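Local coordinates for isochorismatase family protein (Enterococcus faecalis, PDB 2A67) that is probably a hydrolase of the isochorismatase family, related to nicotinamidases, although its substrate has not been established, at residues L9-K14 with E112-T117. Numbering follows the deposited sequence.
Sequences LIDFQK and EFCVDT
Cys-114 touches two consecutive residues with its side chain: CB rests 3.8 Å from the CG2 methyl of Ile-10, the last residue of strand 5-10, while SG lies 3.1 Å from OD2 of Asp-11 in the loop that follows. In Ile-10 a chi1 of -59° sets CG1 beside the backbone N and leaves CG2 anti to it, pointing at the helix. The CG1-CD1 branch runs alongside, its CD1 4.3 Å from CA of Val-115. OD2 of Asp-11 also forms a salt bridge with Lys-81. In an isochorismatase-type alpha/beta fold with a central parallel sheet, this is the C-terminal end of strand 5-10 facing the first turns of helix 111-125. Asp, Lys and Cys placed together there match the catalytic triad of nicotinamidase-related hydrolases, so an active site is likely. Asp-11 sits just past the strand with positive phi (55°), and its backbone still bonds to Val-50 on one neighbouring strand, as that of Ile-10 does to Ala-107 and Val-109 on the other. Cys-114 lies within a wider pi-type turn of the helix, 112-115. One residue back, Phe-113 O accepts from Thr-117 N and, at 2.7 Å, from Thr-117 OG1, which sits above the carbonyl plane, about 45° out of it. Arg-120 of the second subunit bonds to that same OG1 and to Glu-112 O, bringing the dimer interface to the far side of this turn.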
loop_
_atom_site.group_PDB
_atom_site.type_symbol
_atom_site.label_atom_id
_atom_site.label_comp_id
_atom_site.label_asym_id
_atom_site.label_seq_id
_atom_site.Cartn_x
_atom_site.Cartn_y
_atom_site.Cartn_z
ATOM N N LEU D 9 -5.052 15.646 3.797
ATOM C CA LEU D 9 -6.069 15.212 4.758
ATOM C C LEU D 9 -7.128 14.391 4.028
ATOM O O LEU D 9 -7.899 14.947 3.260
ATOM C CB LEU D 9 -6.709 16.425 5.464
ATOM C CG LEU D 9 -5.726 17.354 6.248
ATOM C CD1 LEU D 9 -6.475 18.499 6.822
ATOM C CD2 LEU D 9 -4.999 16.568 7.327
ATOM N N ILE D 10 -7.140 13.082 4.278
ATOM C CA ILE D 10 -7.806 12.139 3.398
ATOM C C ILE D 10 -9.190 11.709 3.927
ATOM O O ILE D 10 -9.347 11.128 5.018
ATOM C CB ILE D 10 -6.912 10.899 3.092
ATOM C CG1 ILE D 10 -5.588 11.318 2.438
ATOM C CG2 ILE D 10 -7.724 9.838 2.208
ATOM C CD1 ILE D 10 -4.524 10.227 2.537
ATOM N N ASP D 11 -10.193 12.014 3.120
ATOM C CA ASP D 11 -11.569 11.478 3.278
ATOM C C ASP D 11 -12.178 11.710 4.640
ATOM O O ASP D 11 -12.856 10.825 5.175
ATOM C CB ASP D 11 -11.627 9.960 2.974
ATOM C CG ASP D 11 -11.330 9.606 1.512
ATOM O OD1 ASP D 11 -11.136 10.483 0.659
ATOM O OD2 ASP D 11 -11.288 8.403 1.193
ATOM N N PHE D 12 -11.965 12.883 5.207
ATOM C CA PHE D 12 -12.617 13.290 6.436
ATOM C C PHE D 12 -14.023 13.820 6.152
ATOM O O PHE D 12 -14.311 15.016 6.358
ATOM C CB PHE D 12 -11.816 14.392 7.126
ATOM C CG PHE D 12 -10.633 13.903 7.882
ATOM C CD1 PHE D 12 -10.777 12.921 8.881
ATOM C CD2 PHE D 12 -9.374 14.445 7.641
ATOM C CE1 PHE D 12 -9.645 12.506 9.634
ATOM C CE2 PHE D 12 -8.235 14.026 8.387
ATOM C CZ PHE D 12 -8.378 13.074 9.370
ATOM N N GLN D 13 -14.901 12.910 5.734
ATOM C CA GLN D 13 -16.264 13.237 5.282
ATOM C C GLN D 13 -17.357 12.592 6.179
ATOM O O GLN D 13 -17.193 11.462 6.666
ATOM C CB GLN D 13 -16.424 12.770 3.836
ATOM C CG GLN D 13 -15.317 13.318 2.849
ATOM C CD GLN D 13 -15.277 12.518 1.587
ATOM O OE1 GLN D 13 -14.447 11.646 1.428
ATOM N NE2 GLN D 13 -16.201 12.798 0.674
ATOM N N LYS D 14 -18.458 13.332 6.372
ATOM C CA LYS D 14 -19.534 12.952 7.302
ATOM C C LYS D 14 -20.003 11.506 7.116
ATOM O O LYS D 14 -20.112 10.757 8.090
ATOM C CB LYS D 14 -20.710 13.911 7.166
ATOM C CG LYS D 14 -20.322 15.377 7.277
ATOM C CD LYS D 14 -21.582 16.233 7.203
ATOM C CE LYS D 14 -21.360 17.547 6.494
ATOM N NZ LYS D 14 -22.657 17.885 5.754
ATOM N N GLU D 112 -6.551 1.504 6.971
ATOM C CA GLU D 112 -6.047 0.395 6.183
ATOM C C GLU D 112 -6.405 0.478 4.694
ATOM O O GLU D 112 -5.867 -0.267 3.897
ATOM C CB GLU D 112 -6.517 -0.940 6.765
ATOM C CG GLU D 112 -8.006 -1.288 6.451
ATOM C CD GLU D 112 -9.005 -0.745 7.487
ATOM O OE1 GLU D 112 -8.881 0.415 7.927
ATOM O OE2 GLU D 112 -9.941 -1.492 7.857
ATOM N N PHE D 113 -7.272 1.401 4.324
ATOM C CA PHE D 113 -7.695 1.512 2.939
ATOM C C PHE D 113 -7.043 2.730 2.295
ATOM O O PHE D 113 -5.908 2.641 1.907
ATOM C CB PHE D 113 -9.227 1.524 2.832
ATOM C CG PHE D 113 -9.876 0.248 3.317
ATOM C CD1 PHE D 113 -9.685 -0.950 2.632
ATOM C CD2 PHE D 113 -10.665 0.244 4.460
ATOM C CE1 PHE D 113 -10.313 -2.198 3.071
ATOM C CE2 PHE D 113 -11.300 -0.973 4.898
ATOM C CZ PHE D 113 -11.103 -2.192 4.193
ATOM N N CYS D 114 -7.751 3.850 2.226
ATOM C CA CYS D 114 -7.318 5.025 1.481
ATOM C C CYS D 114 -6.043 5.650 2.040
ATOM O O CYS D 114 -5.257 6.221 1.273
ATOM C CB CYS D 114 -8.381 6.125 1.515
ATOM S SG CYS D 114 -10.117 5.568 1.199
ATOM N N VAL D 115 -5.872 5.578 3.348
ATOM C CA VAL D 115 -4.696 6.180 3.983
ATOM C C VAL D 115 -3.456 5.320 3.658
ATOM O O VAL D 115 -2.449 5.836 3.135
ATOM C CB VAL D 115 -4.892 6.385 5.548
ATOM C CG1 VAL D 115 -3.674 7.041 6.180
ATOM C CG2 VAL D 115 -6.111 7.272 5.833
ATOM N N ASP D 116 -3.531 4.025 3.990
ATOM C CA ASP D 116 -2.442 3.125 3.684
ATOM C C ASP D 116 -2.029 3.190 2.231
ATOM O O ASP D 116 -0.838 3.314 1.900
ATOM C CB ASP D 116 -2.794 1.693 4.119
ATOM C CG ASP D 116 -1.682 0.732 3.915
ATOM O OD1 ASP D 116 -1.356 0.495 2.743
ATOM O OD2 ASP D 116 -1.101 0.182 4.895
ATOM N N THR D 117 -3.012 3.164 1.335
ATOM C CA THR D 117 -2.692 3.186 -0.084
ATOM C C THR D 117 -2.018 4.469 -0.498
ATOM O O THR D 117 -1.055 4.443 -1.232
ATOM C CB THR D 117 -4.000 2.989 -0.959
ATOM O OG1 THR D 117 -4.760 1.897 -0.390
ATOM C CG2 THR D 117 -3.602 2.608 -2.401
#